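Local structure of membrane lipoprotein TpN32 (Treponema pallidum, 1XS5) at residues V41-A46 / N55-V60; E45-G50 / G72-V77; P84-S89 / L180-D185; V9-H14 / N171-I176. The protein binds L-methionine between two lobes and probably acts as the substrate-binding lipoprotein of a methionine uptake system. One frame throughout, in Å; residues are numbered along the deposited sequence.

Overall arrangement
The four contacts form a spatial series from one lobe of a periplasmic binding protein, across the methionine cleft, to the other. Contacts 1 and 2 lie side by side, their centres 8 Å apart, and attach helix 40-49 to the six-stranded sheet. Contact 4, its centre about 13 Å from that of contact 1, joins the loop after strand 3-9 to the start of helix 172-177; both touch the bound methionine, contact 1 at its side chain and contact 4 at its amino-acid end. Contact 3, in the lobe of the five-stranded sheet, has its centre about 13 Å from that of contact 4, and a probable backbone hydrogen bond between Leu180 N and Ala175 O links the two. Contacts 2 and 3 are farthest apart, with centres 31 Å from each other.

Contact 1. Residues V41-A46 / N55-V60; sequences VALNEA and NFFQHV. With MET (methionine), chain B.
Leu43 lays its CD1 methyl over the centre of the Phe57 ring, 3.7 Å from the centroid and close to the ring normal, a CH-pi contact. CB of Gln58 covers the opposite face, so the phenyl is held between a leucine methyl from the helix and the next residue of its own chain. Phe57 CG sits between the backbone N and the carbonyl carbon (chi1 79°), which lifts the ring toward the helix and presents one edge to Asn44 OD1.

Beside this sandwich, three amides form a buried network. Asn44 and Gln58 approach from opposite directions and pair reciprocally: Asn44 ND2 donates to Gln58 OE1 at 3.0 Å, nearly straight at 170°, and Gln58 NE2 returns a bond to Asn44 OD1 at 3.0 Å, in the carbonyl plane on a lone pair. Asn55, crossing Asn44 at about a right angle, brings a second donor to the same oxygen, ND2 to OD1 at 3.0 Å, and also reaches Leu43 O in a weak bond. With two donors on OD1 and His62 as a further partner of Gln58 OE1, the reciprocal bonds fix the rotation of the Asn44 and Gln58 amides.

On the ligand side, Gln58 CB lies 3.6 Å from the methionine CE, and the ligand SD rests over one face of the His59 imidazole, 3.4 Å from NE2. That ring is pinned at both nitrogens, ND1 capping helix 60-70 at His62 N and NE2 bonded to Asn112. Helix 40-49 thus backs the thioether subsite of a type II periplasmic binding protein cleft.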
loop_
_atom_site.group_PDB
_atom_site.type_symbol
_atom_site.label_atom_id
_atom_site.label_comp_id
_atom_site.label_asym_id
_atom_site.label_seq_id
_atom_site.Cartn_x
_atom_site.Cartn_y
_atom_site.Cartn_z
ATOM N N VAL A 41 0.949 -5.377 11.176
ATOM C CA VAL A 41 1.152 -5.015 12.566
ATOM C C VAL A 41 2.550 -5.345 13.058
ATOM O O VAL A 41 3.195 -4.534 13.730
ATOM C CB VAL A 41 0.066 -5.691 13.431
ATOM C CG1 VAL A 41 0.352 -5.456 14.927
ATOM C CG2 VAL A 41 -1.328 -5.105 13.032
ATOM N N ALA A 42 3.034 -6.522 12.686
ATOM C CA ALA A 42 4.376 -6.914 13.117
ATOM C C ALA A 42 5.468 -5.952 12.656
ATOM O O ALA A 42 6.493 -5.708 13.337
ATOM C CB ALA A 42 4.648 -8.330 12.617
ATOM N N LEU A 43 5.291 -5.416 11.452
ATOM C CA LEU A 43 6.281 -4.487 10.922
ATOM C C LEU A 43 6.334 -3.196 11.737
ATOM O O LEU A 43 7.401 -2.637 11.962
ATOM C CB LEU A 43 5.930 -4.124 9.455
ATOM C CG LEU A 43 6.411 -5.121 8.383
ATOM C CD1 LEU A 43 5.491 -5.146 7.149
ATOM C CD2 LEU A 43 7.830 -4.682 7.990
ATOM N N ASN A 44 5.165 -2.664 12.090
ATOM C CA ASN A 44 5.164 -1.425 12.864
ATOM C C ASN A 44 5.565 -1.642 14.329
ATOM O O ASN A 44 6.241 -0.796 14.918
ATOM C CB ASN A 44 3.795 -0.723 12.766
ATOM C CG ASN A 44 3.658 0.095 11.468
ATOM O OD1 ASN A 44 4.638 0.602 10.953
ATOM N ND2 ASN A 44 2.426 0.237 10.967
ATOM N N GLU A 45 5.160 -2.766 14.908
ATOM C CA GLU A 45 5.543 -3.040 16.280
ATOM C C GLU A 45 7.070 -3.241 16.371
ATOM O O GLU A 45 7.678 -2.900 17.384
ATOM C CB GLU A 45 4.820 -4.288 16.792
ATOM C CG GLU A 45 3.321 -4.101 16.941
ATOM C CD GLU A 45 2.605 -5.307 17.591
ATOM O OE1 GLU A 45 3.074 -6.466 17.445
ATOM O OE2 GLU A 45 1.550 -5.095 18.239
ATOM N N ALA A 46 7.706 -3.768 15.314
ATOM C CA ALA A 46 9.158 -4.007 15.381
ATOM C C ALA A 46 9.886 -2.677 15.356
ATOM O O ALA A 46 10.956 -2.525 15.993
ATOM C CB ALA A 46 9.652 -4.907 14.221
ATOM N N ASN A 55 10.879 1.052 8.428
ATOM C CA ASN A 55 10.175 0.075 7.629
ATOM C C ASN A 55 9.676 0.741 6.397
ATOM O O ASN A 55 9.615 1.985 6.320
ATOM C CB ASN A 55 9.052 -0.709 8.364
ATOM C CG ASN A 55 7.871 0.124 8.811
ATOM O OD1 ASN A 55 7.363 1.032 8.096
ATOM N ND2 ASN A 55 7.355 -0.227 10.014
ATOM N N PHE A 56 9.389 -0.082 5.394
ATOM C CA PHE A 56 8.935 0.483 4.127
ATOM C C PHE A 56 7.856 -0.416 3.527
ATOM O O PHE A 56 8.139 -1.383 2.806
ATOM C CB PHE A 56 10.154 0.636 3.192
ATOM C CG PHE A 56 9.816 1.212 1.810
ATOM C CD1 PHE A 56 8.948 2.283 1.674
ATOM C CD2 PHE A 56 10.397 0.710 0.683
ATOM C CE1 PHE A 56 8.688 2.825 0.407
ATOM C CE2 PHE A 56 10.140 1.254 -0.556
ATOM C CZ PHE A 56 9.288 2.302 -0.677
ATOM N N PHE A 57 6.594 -0.104 3.830
ATOM C CA PHE A 57 5.498 -0.935 3.293
ATOM C C PHE A 57 4.108 -0.294 3.307
ATOM O O PHE A 57 3.194 -0.860 2.739
ATOM C CB PHE A 57 5.356 -2.221 4.118
ATOM C CG PHE A 57 4.610 -2.013 5.427
ATOM C CD1 PHE A 57 5.238 -1.426 6.525
ATOM C CD2 PHE A 57 3.277 -2.409 5.552
ATOM C CE1 PHE A 57 4.548 -1.249 7.745
ATOM C CE2 PHE A 57 2.577 -2.243 6.747
ATOM C CZ PHE A 57 3.213 -1.666 7.854
ATOM N N GLN A 58 3.963 0.893 3.913
ATOM C CA GLN A 58 2.639 1.461 4.089
ATOM C C GLN A 58 2.524 2.913 3.648
ATOM O O GLN A 58 3.537 3.544 3.314
ATOM C CB GLN A 58 2.298 1.405 5.585
ATOM C CG GLN A 58 3.094 2.493 6.427
ATOM C CD GLN A 58 3.211 2.189 7.941
ATOM O OE1 GLN A 58 2.232 2.054 8.640
ATOM N NE2 GLN A 58 4.420 2.095 8.416
ATOM N N HIS A 59 1.287 3.423 3.692
ATOM C CA HIS A 59 1.054 4.837 3.387
ATOM C C HIS A 59 0.732 5.571 4.725
ATOM O O HIS A 59 0.579 4.927 5.771
ATOM C CB HIS A 59 -0.068 4.991 2.341
ATOM C CG HIS A 59 -1.271 4.138 2.585
ATOM N ND1 HIS A 59 -2.053 4.234 3.714
ATOM C CD2 HIS A 59 -1.866 3.215 1.801
ATOM C CE1 HIS A 59 -3.079 3.413 3.615
ATOM N NE2 HIS A 59 -2.987 2.783 2.457
ATOM N N VAL A 60 0.646 6.907 4.714
ATOM C CA VAL A 60 0.398 7.613 5.959
ATOM C C VAL A 60 -0.917 7.291 6.706
ATOM O O VAL A 60 -0.912 7.199 7.940
ATOM C CB VAL A 60 0.583 9.169 5.776
ATOM C CG1 VAL A 60 0.233 9.879 7.077
ATOM C CG2 VAL A 60 2.058 9.473 5.447
HETATM N N MET B . 1.599 -0.930 -0.828
HETATM C CA MET B . 0.240 -0.720 -0.208
HETATM C C MET B . -0.651 0.266 -0.995
HETATM O O MET B . -1.844 -0.047 -1.233
HETATM C CB MET B . 0.386 -0.196 1.237
HETATM C CG MET B . -0.924 -0.251 1.994
HETATM S SD MET B . -0.838 0.389 3.682
HETATM C CE MET B . -0.084 -1.081 4.498
HETATM O OXT MET B . -0.141 1.349 -1.361
#

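Contact 2. Residues E45-G50 / G72-V77; sequences EAVMRG and GDLVSV
Met48 starts with CG opposite its carbonyl carbon (chi1 -78°), then bends at both following torsions (chi2 -56°, chi3 -63°), and this curl swings the thioether off the helix flank onto the chain at Asp73 and Leu74. The sulfur does two things there. It receives the backbone N-H of Asp73 in a weak but straight hydrogen bond, SD to N 3.4 Å, and it packs against the side chain of Leu74, SD to CD2 3.6 Å. The terminal methyl continues past the sulfur, with CE lying 4.0 Å from Asp73 CB and 4.1 Å from Gly72 CA.

Leu74 crosses both helix side chains obliquely, and its CD2 methyl is the common point of contact: besides the sulfur it meets CG1 of Val47 at 3.5 Å. The carboxylate of Asp73 turns away from the methionine and forms a salt bridge with Arg204, while Phe66 of helix 60-70 packs against both Met48 and Leu74 and extends the apolar cluster.

Just beyond Met48 the helix stops. Gly50, with positive phi, is the C-prime residue of a Schellman motif in which Asp51 N returns to Ala46 O and Gly50 N, weakly, to Val47 O. The contact fastens the C-terminal turn of helix 40-49 to the beginning of strand 74-82, ordinary helix-on-sheet packing within the alpha/beta lobe built on the six-stranded sheet of the type II periplasmic binding protein fold.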
loop_
_atom_site.group_PDB
_atom_site.type_symbol
_atom_site.label_atom_id
_atom_site.label_comp_id
_atom_site.label_asym_id
_atom_site.label_seq_id
_atom_site.Cartn_x
_atom_site.Cartn_y
_atom_site.Cartn_z
ATOM N N GLU A 45 5.160 -2.766 14.908
ATOM C CA GLU A 45 5.543 -3.040 16.280
ATOM C C GLU A 45 7.070 -3.241 16.371
ATOM O O GLU A 45 7.678 -2.900 17.384
ATOM C CB GLU A 45 4.820 -4.288 16.792
ATOM C CG GLU A 45 3.321 -4.101 16.941
ATOM C CD GLU A 45 2.605 -5.307 17.591
ATOM O OE1 GLU A 45 3.074 -6.466 17.445
ATOM O OE2 GLU A 45 1.550 -5.095 18.239
ATOM N N ALA A 46 7.706 -3.768 15.314
ATOM C CA ALA A 46 9.158 -4.007 15.381
ATOM C C ALA A 46 9.886 -2.677 15.356
ATOM O O ALA A 46 10.956 -2.525 15.993
ATOM C CB ALA A 46 9.652 -4.907 14.221
ATOM N N VAL A 47 9.361 -1.717 14.601
ATOM C CA VAL A 47 9.999 -0.391 14.616
ATOM C C VAL A 47 9.753 0.247 16.028
ATOM O O VAL A 47 10.667 0.832 16.621
ATOM C CB VAL A 47 9.411 0.550 13.515
ATOM C CG1 VAL A 47 9.863 2.029 13.789
ATOM C CG2 VAL A 47 9.893 0.111 12.106
ATOM N N MET A 48 8.550 0.117 16.575
ATOM C CA MET A 48 8.287 0.701 17.900
ATOM C C MET A 48 9.197 0.094 18.991
ATOM O O MET A 48 9.658 0.828 19.868
ATOM C CB MET A 48 6.814 0.542 18.324
ATOM C CG MET A 48 5.837 1.537 17.661
ATOM S SD MET A 48 6.312 3.309 17.919
ATOM C CE MET A 48 6.163 3.426 19.758
ATOM N N ARG A 49 9.439 -1.227 18.952
ATOM C CA ARG A 49 10.312 -1.881 19.955
ATOM C C ARG A 49 11.782 -1.570 19.699
ATOM O O ARG A 49 12.615 -1.754 20.588
ATOM C CB ARG A 49 10.226 -3.433 19.937
ATOM C CG ARG A 49 8.925 -4.054 20.313
ATOM C CD ARG A 49 9.101 -5.578 20.532
ATOM N NE ARG A 49 9.682 -6.206 19.355
ATOM C CZ ARG A 49 8.983 -6.561 18.278
ATOM N NH1 ARG A 49 7.676 -6.367 18.238
ATOM N NH2 ARG A 49 9.598 -7.077 17.223
ATOM N N GLY A 50 12.112 -1.136 18.487
ATOM C CA GLY A 50 13.501 -0.865 18.157
ATOM C C GLY A 50 14.286 -2.028 17.548
ATOM O O GLY A 50 15.519 -1.981 17.444
ATOM N N GLY A 72 1.046 4.095 19.102
ATOM C CA GLY A 72 2.339 4.233 18.474
ATOM C C GLY A 72 2.790 5.668 18.335
ATOM O O GLY A 72 1.989 6.606 18.456
ATOM N N ASP A 73 4.082 5.816 18.059
ATOM C CA ASP A 73 4.750 7.096 17.861
ATOM C C ASP A 73 5.573 7.108 16.530
ATOM O O ASP A 73 6.675 7.675 16.454
ATOM C CB ASP A 73 5.657 7.360 19.083
ATOM C CG ASP A 73 6.175 8.798 19.138
ATOM O OD1 ASP A 73 5.510 9.703 18.568
ATOM O OD2 ASP A 73 7.245 9.019 19.766
ATOM N N LEU A 74 5.025 6.479 15.488
ATOM C CA LEU A 74 5.690 6.404 14.188
ATOM C C LEU A 74 5.468 7.686 13.387
ATOM O O LEU A 74 4.432 8.331 13.542
ATOM C CB LEU A 74 5.112 5.223 13.391
ATOM C CG LEU A 74 5.275 3.869 14.097
ATOM C CD1 LEU A 74 4.661 2.782 13.226
ATOM C CD2 LEU A 74 6.736 3.582 14.349
ATOM N N VAL A 75 6.439 8.033 12.544
ATOM C CA VAL A 75 6.370 9.199 11.672
ATOM C C VAL A 75 6.964 8.848 10.326
ATOM O O VAL A 75 7.838 7.988 10.228
ATOM C CB VAL A 75 7.190 10.411 12.182
ATOM C CG1 VAL A 75 6.603 10.960 13.484
ATOM C CG2 VAL A 75 8.626 10.012 12.351
ATOM N N SER A 76 6.463 9.503 9.291
ATOM C CA SER A 76 6.987 9.330 7.946
ATOM C C SER A 76 8.158 10.279 7.752
ATOM O O SER A 76 8.062 11.441 8.172
ATOM C CB SER A 76 5.955 9.736 6.891
ATOM O OG SER A 76 6.617 9.862 5.638
ATOM N N VAL A 77 9.235 9.834 7.112
ATOM C CA VAL A 77 10.337 10.749 6.840
ATOM C C VAL A 77 10.326 11.152 5.368
ATOM O O VAL A 77 11.140 11.963 4.936
ATOM C CB VAL A 77 11.732 10.164 7.204
ATOM C CG1 VAL A 77 11.742 9.750 8.655
ATOM C CG2 VAL A 77 12.106 8.994 6.281
#

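Contact 3. Residues P84-S89 / L180-D185; sequences PLALYS and LSARRD
Strand 86-88, an inner strand of the five-stranded sheet, is covered here by the turn that connects helix 172-177 to strand 188-189, and Tyr88 supplies most of the strand's side of the contact. Its ring runs past Leu180 in the opposite direction, with Leu180 CB over one face, toward the rim, 3.8 Å from CE1. The ring edge meets the turn itself: Ser181 O approaches CE1 to 3.5 Å, and Asp185 CB lies in the ring plane 3.9 Å from CD1. At the phenol end, OH comes within 3.2 Å of Ala182 N, but the angle is too poor for a hydrogen bond. Two residues earlier on the same side of the strand, Ala86 CB meets Ala182 CB at 3.8 Å.

The turn keeps its shape through its own polar groups. Ser181 OG accepts from the backbone N of Arg184, an ST motif, and is also hydrogen-bonded to Glu236. Asp185, with CG opposite its carbonyl carbon (chi1 -51°), folds its carboxylate back so that OD2 takes Ser181 N on the anti lone pair at 2.8 Å. The same oxygen is gripped by Arg184, which approaches side-on with NE and NH2 in a salt bridge, NH2 to OD2 3.1 Å. Three donors on one oxygen would probably favour the ionised carboxylate. Just past the end of the strand, a water accepts from Ser89 N at 2.9 Å and lies within hydrogen-bonding distance of Asp185 O, linking the two backbones at the edge of the Tyr88 ring.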
loop_
_atom_site.group_PDB
_atom_site.type_symbol
_atom_site.label_atom_id
_atom_site.label_comp_id
_atom_site.label_asym_id
_atom_site.label_seq_id
_atom_site.Cartn_x
_atom_site.Cartn_y
_atom_site.Cartn_z
ATOM N N PRO A 84 -1.287 2.797 -7.462
ATOM C CA PRO A 84 -2.741 2.933 -7.585
ATOM C C PRO A 84 -3.529 1.684 -7.244
ATOM O O PRO A 84 -3.186 0.544 -7.637
ATOM C CB PRO A 84 -2.955 3.355 -9.052
ATOM C CG PRO A 84 -1.610 3.984 -9.452
ATOM C CD PRO A 84 -0.623 3.034 -8.761
ATOM N N LEU A 85 -4.588 1.925 -6.473
ATOM C CA LEU A 85 -5.525 0.858 -6.071
ATOM C C LEU A 85 -6.548 0.727 -7.206
ATOM O O LEU A 85 -7.025 1.751 -7.738
ATOM C CB LEU A 85 -6.257 1.286 -4.814
ATOM C CG LEU A 85 -7.234 0.272 -4.231
ATOM C CD1 LEU A 85 -6.414 -0.899 -3.678
ATOM C CD2 LEU A 85 -8.009 0.922 -3.110
ATOM N N ALA A 86 -6.891 -0.512 -7.575
ATOM C CA ALA A 86 -7.860 -0.735 -8.644
ATOM C C ALA A 86 -8.826 -1.888 -8.346
ATOM O O ALA A 86 -8.518 -2.757 -7.527
ATOM C CB ALA A 86 -7.102 -1.073 -9.961
ATOM N N LEU A 87 -9.966 -1.861 -9.027
ATOM C CA LEU A 87 -10.963 -2.932 -8.987
ATOM C C LEU A 87 -10.590 -3.828 -10.156
ATOM O O LEU A 87 -10.403 -3.350 -11.259
ATOM C CB LEU A 87 -12.371 -2.377 -9.232
ATOM C CG LEU A 87 -13.480 -3.411 -9.497
ATOM C CD1 LEU A 87 -13.729 -4.328 -8.288
ATOM C CD2 LEU A 87 -14.781 -2.637 -9.785
ATOM N N TYR A 88 -10.463 -5.127 -9.908
ATOM C CA TYR A 88 -10.122 -6.117 -10.918
ATOM C C TYR A 88 -11.257 -7.129 -10.955
ATOM O O TYR A 88 -12.026 -7.242 -9.998
ATOM C CB TYR A 88 -8.828 -6.861 -10.527
ATOM C CG TYR A 88 -7.591 -5.972 -10.397
ATOM C CD1 TYR A 88 -6.827 -5.644 -11.517
ATOM C CD2 TYR A 88 -7.221 -5.443 -9.166
ATOM C CE1 TYR A 88 -5.700 -4.793 -11.407
ATOM C CE2 TYR A 88 -6.110 -4.606 -9.039
ATOM C CZ TYR A 88 -5.361 -4.293 -10.164
ATOM O OH TYR A 88 -4.290 -3.456 -10.043
ATOM N N SER A 89 -11.358 -7.888 -12.038
ATOM C CA SER A 89 -12.410 -8.909 -12.125
ATOM C C SER A 89 -11.890 -10.143 -12.853
ATOM O O SER A 89 -11.157 -10.026 -13.814
ATOM C CB SER A 89 -13.632 -8.386 -12.881
ATOM O OG SER A 89 -14.608 -9.437 -13.015
ATOM N N LEU A 180 -1.390 -8.849 -11.963
ATOM C CA LEU A 180 -2.440 -7.872 -12.331
ATOM C C LEU A 180 -1.894 -6.462 -12.345
ATOM O O LEU A 180 -1.271 -6.015 -11.367
ATOM C CB LEU A 180 -3.573 -7.926 -11.300
ATOM C CG LEU A 180 -4.264 -9.278 -11.184
ATOM C CD1 LEU A 180 -5.142 -9.293 -9.907
ATOM C CD2 LEU A 180 -5.130 -9.546 -12.437
ATOM N N SER A 181 -2.215 -5.727 -13.411
ATOM C CA SER A 181 -1.745 -4.333 -13.578
ATOM C C SER A 181 -2.960 -3.406 -13.478
ATOM O O SER A 181 -3.974 -3.617 -14.164
ATOM C CB SER A 181 -1.106 -4.174 -14.977
ATOM O OG SER A 181 -1.066 -2.804 -15.371
ATOM N N ALA A 182 -2.860 -2.371 -12.651
ATOM C CA ALA A 182 -3.993 -1.479 -12.521
ATOM C C ALA A 182 -4.334 -0.827 -13.874
ATOM O O ALA A 182 -5.500 -0.478 -14.119
ATOM C CB ALA A 182 -3.685 -0.392 -11.536
ATOM N N ARG A 183 -3.329 -0.609 -14.721
ATOM C CA ARG A 183 -3.625 0.053 -16.002
ATOM C C ARG A 183 -4.138 -0.945 -17.016
ATOM O O ARG A 183 -5.128 -0.710 -17.708
ATOM C CB ARG A 183 -2.367 0.728 -16.597
ATOM C CG ARG A 183 -2.735 1.547 -17.836
ATOM C CD ARG A 183 -1.558 2.112 -18.519
ATOM N NE ARG A 183 -1.917 3.277 -19.319
ATOM C CZ ARG A 183 -1.109 3.832 -20.221
ATOM N NH1 ARG A 183 0.105 3.318 -20.439
ATOM N NH2 ARG A 183 -1.502 4.907 -20.901
ATOM N N ARG A 184 -3.455 -2.075 -17.127
ATOM C CA ARG A 184 -3.853 -3.060 -18.127
ATOM C C ARG A 184 -5.102 -3.864 -17.776
ATOM O O ARG A 184 -5.929 -4.143 -18.647
ATOM C CB ARG A 184 -2.684 -4.039 -18.416
ATOM C CG ARG A 184 -2.994 -5.130 -19.441
ATOM C CD ARG A 184 -1.878 -6.194 -19.496
ATOM N NE ARG A 184 -1.782 -6.904 -18.227
ATOM C CZ ARG A 184 -0.678 -7.463 -17.749
ATOM N NH1 ARG A 184 0.465 -7.404 -18.445
ATOM N NH2 ARG A 184 -0.716 -8.069 -16.553
ATOM N N ASP A 185 -5.239 -4.235 -16.504
ATOM C CA ASP A 185 -6.330 -5.069 -16.045
ATOM C C ASP A 185 -7.417 -4.387 -15.200
ATOM O O ASP A 185 -8.516 -4.899 -15.092
ATOM C CB ASP A 185 -5.738 -6.249 -15.247
ATOM C CG ASP A 185 -4.612 -6.971 -16.025
ATOM O OD1 ASP A 185 -4.886 -7.447 -17.164
ATOM O OD2 ASP A 185 -3.467 -7.045 -15.521
HETATM O O HOH W 1 -9.292 -7.475 -14.027
#

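Contact 4. Residues V9-H14 / N171-I176; sequences VLSEPH and NGNYAI. With MET (methionine), chain B.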
loop_
_atom_site.group_PDB
_atom_site.type_symbol
_atom_site.label_atom_id
_atom_site.label_comp_id
_atom_site.label_asym_id
_atom_site.label_seq_id
_atom_site.Cartn_x
_atom_site.Cartn_y
_atom_site.Cartn_z
ATOM N N VAL A 9 10.458 -4.959 5.545
ATOM C CA VAL A 9 9.728 -4.922 4.252
ATOM C C VAL A 9 8.724 -6.084 4.276
ATOM O O VAL A 9 8.934 -7.060 4.993
ATOM C CB VAL A 9 10.735 -5.068 3.045
ATOM C CG1 VAL A 9 11.225 -6.523 2.938
ATOM C CG2 VAL A 9 10.090 -4.596 1.741
ATOM N N LEU A 10 7.667 -5.978 3.467
ATOM C CA LEU A 10 6.624 -6.969 3.350
ATOM C C LEU A 10 6.707 -7.758 2.051
ATOM O O LEU A 10 6.509 -8.970 2.042
ATOM C CB LEU A 10 5.262 -6.247 3.385
ATOM C CG LEU A 10 3.946 -7.024 3.325
ATOM C CD1 LEU A 10 3.808 -7.891 4.568
ATOM C CD2 LEU A 10 2.801 -6.006 3.304
ATOM N N SER A 11 6.972 -7.066 0.943
ATOM C CA SER A 11 6.972 -7.737 -0.360
ATOM C C SER A 11 7.441 -6.818 -1.479
ATOM O O SER A 11 7.890 -5.685 -1.258
ATOM C CB SER A 11 5.524 -8.123 -0.713
ATOM O OG SER A 11 4.767 -6.940 -1.062
ATOM N N GLU A 12 7.308 -7.328 -2.694
ATOM C CA GLU A 12 7.617 -6.525 -3.866
ATOM C C GLU A 12 6.462 -5.524 -3.904
ATOM O O GLU A 12 5.358 -5.838 -3.456
ATOM C CB GLU A 12 7.598 -7.400 -5.110
ATOM C CG GLU A 12 8.792 -8.372 -5.166
ATOM C CD GLU A 12 10.155 -7.658 -5.144
ATOM O OE1 GLU A 12 10.192 -6.428 -5.314
ATOM O OE2 GLU A 12 11.205 -8.327 -4.966
ATOM N N PRO A 13 6.670 -4.342 -4.493
ATOM C CA PRO A 13 7.909 -3.874 -5.130
ATOM C C PRO A 13 8.912 -3.240 -4.171
ATOM O O PRO A 13 10.050 -2.938 -4.554
ATOM C CB PRO A 13 7.390 -2.858 -6.135
ATOM C CG PRO A 13 6.273 -2.157 -5.298
ATOM C CD PRO A 13 5.552 -3.404 -4.740
ATOM N N HIS A 14 8.504 -3.038 -2.922
ATOM C CA HIS A 14 9.365 -2.369 -1.952
ATOM C C HIS A 14 10.683 -3.095 -1.765
ATOM O O HIS A 14 11.733 -2.460 -1.554
ATOM C CB HIS A 14 8.640 -2.254 -0.586
ATOM C CG HIS A 14 7.275 -1.639 -0.689
ATOM N ND1 HIS A 14 6.282 -2.163 -1.490
ATOM C CD2 HIS A 14 6.761 -0.521 -0.132
ATOM C CE1 HIS A 14 5.213 -1.388 -1.424
ATOM N NE2 HIS A 14 5.479 -0.386 -0.609
ATOM N N ASN A 171 -4.740 -4.108 -3.444
ATOM C CA ASN A 171 -3.583 -3.197 -3.328
ATOM C C ASN A 171 -2.582 -3.501 -4.462
ATOM O O ASN A 171 -2.340 -4.681 -4.783
ATOM C CB ASN A 171 -2.785 -3.401 -2.043
ATOM C CG ASN A 171 -3.644 -3.248 -0.797
ATOM O OD1 ASN A 171 -4.417 -4.141 -0.470
ATOM N ND2 ASN A 171 -3.524 -2.110 -0.128
ATOM N N GLY A 172 -1.926 -2.458 -4.945
ATOM C CA GLY A 172 -0.979 -2.642 -6.036
ATOM C C GLY A 172 0.100 -3.679 -5.760
ATOM O O GLY A 172 0.376 -4.503 -6.627
ATOM N N ASN A 173 0.694 -3.682 -4.565
ATOM C CA ASN A 173 1.758 -4.660 -4.343
ATOM C C ASN A 173 1.258 -6.089 -4.530
ATOM O O ASN A 173 1.889 -6.932 -5.236
ATOM C CB ASN A 173 2.402 -4.474 -2.934
ATOM C CG ASN A 173 1.464 -4.826 -1.798
ATOM O OD1 ASN A 173 0.426 -4.189 -1.598
ATOM N ND2 ASN A 173 1.837 -5.854 -1.033
ATOM N N TYR A 174 0.100 -6.392 -3.959
ATOM C CA TYR A 174 -0.417 -7.758 -4.080
ATOM C C TYR A 174 -0.932 -8.085 -5.465
ATOM O O TYR A 174 -0.854 -9.255 -5.908
ATOM C CB TYR A 174 -1.530 -8.003 -3.043
ATOM C CG TYR A 174 -0.965 -8.074 -1.656
ATOM C CD1 TYR A 174 0.067 -8.956 -1.371
ATOM C CD2 TYR A 174 -1.471 -7.288 -0.622
ATOM C CE1 TYR A 174 0.582 -9.075 -0.087
ATOM C CE2 TYR A 174 -0.950 -7.386 0.680
ATOM C CZ TYR A 174 0.070 -8.283 0.932
ATOM O OH TYR A 174 0.616 -8.431 2.194
ATOM N N ALA A 175 -1.462 -7.068 -6.156
ATOM C CA ALA A 175 -1.974 -7.267 -7.522
ATOM C C ALA A 175 -0.765 -7.606 -8.436
ATOM O O ALA A 175 -0.786 -8.588 -9.185
ATOM C CB ALA A 175 -2.652 -5.954 -8.027
ATOM N N ILE A 176 0.288 -6.791 -8.357
ATOM C CA ILE A 176 1.477 -6.980 -9.187
ATOM C C ILE A 176 2.099 -8.357 -8.941
ATOM O O ILE A 176 2.528 -9.059 -9.867
ATOM C CB ILE A 176 2.500 -5.856 -8.895
ATOM C CG1 ILE A 176 1.969 -4.514 -9.432
ATOM C CG2 ILE A 176 3.822 -6.203 -9.511
ATOM C CD1 ILE A 176 2.725 -3.350 -8.729
HETATM N N MET B . 1.599 -0.930 -0.828
HETATM C CA MET B . 0.240 -0.720 -0.208
HETATM C C MET B . -0.651 0.266 -0.995
HETATM O O MET B . -1.844 -0.047 -1.233
HETATM C CB MET B . 0.386 -0.196 1.237
HETATM C CG MET B . -0.924 -0.251 1.994
HETATM S SD MET B . -0.838 0.389 3.682
HETATM C CE MET B . -0.084 -1.081 4.498
HETATM O OXT MET B . -0.141 1.349 -1.361
#
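Asn173 and Tyr174, in the first turn of helix 172-177, carry the contact with the loop from Leu10 to His14, and the bound methionine lies beside them. Ahead of them Asn171, at the N-cap position, gives its amide to the ligand rather than to the helix: ND2 donates to the methionine carboxylate O at 2.9 Å and 171°.

Asn173 follows, with CG between its backbone N and carbonyl carbon (chi1 68°), a torsion uncommon within a helix, which sets the amide between Ser11 and the ligand. ND2 donates to Ser11 OG at 3.1 Å, with the acceptor near the amide plane. Ser11 OG in turn donates to the backbone O of Glu12, so the hydroxyl is held between an amide donor and a carbonyl acceptor. The same ND2 lies over the centre of the Tyr174 ring. Asn173 CB rests 3.3 Å from Glu12 O and 3.8 Å from CD of Pro13, which follows a cis peptide bond, while OD1 lies 3.5 Å from the ligand N. On the loop side, CE1 of His14 comes within 3.7 Å of that amino group. NE2 of His14 is hydrogen-bonded to Asn198, which also binds the ligand, so His14 both lines the pocket and is placed to orient Asn198.

Tyr174 CB points away from the loop, yet its hydroxyl returns to touch Leu10 CD2 at 3.4 Å, the two side chains crossing at about a right angle. Leu10 and Tyr174 both lean on Tyr40 of helix 40-49. The contact thus spans the cleft, joining the loop between strand 3-9 and helix 14-26 in one lobe to the helix that follows strand 167-170 in the other.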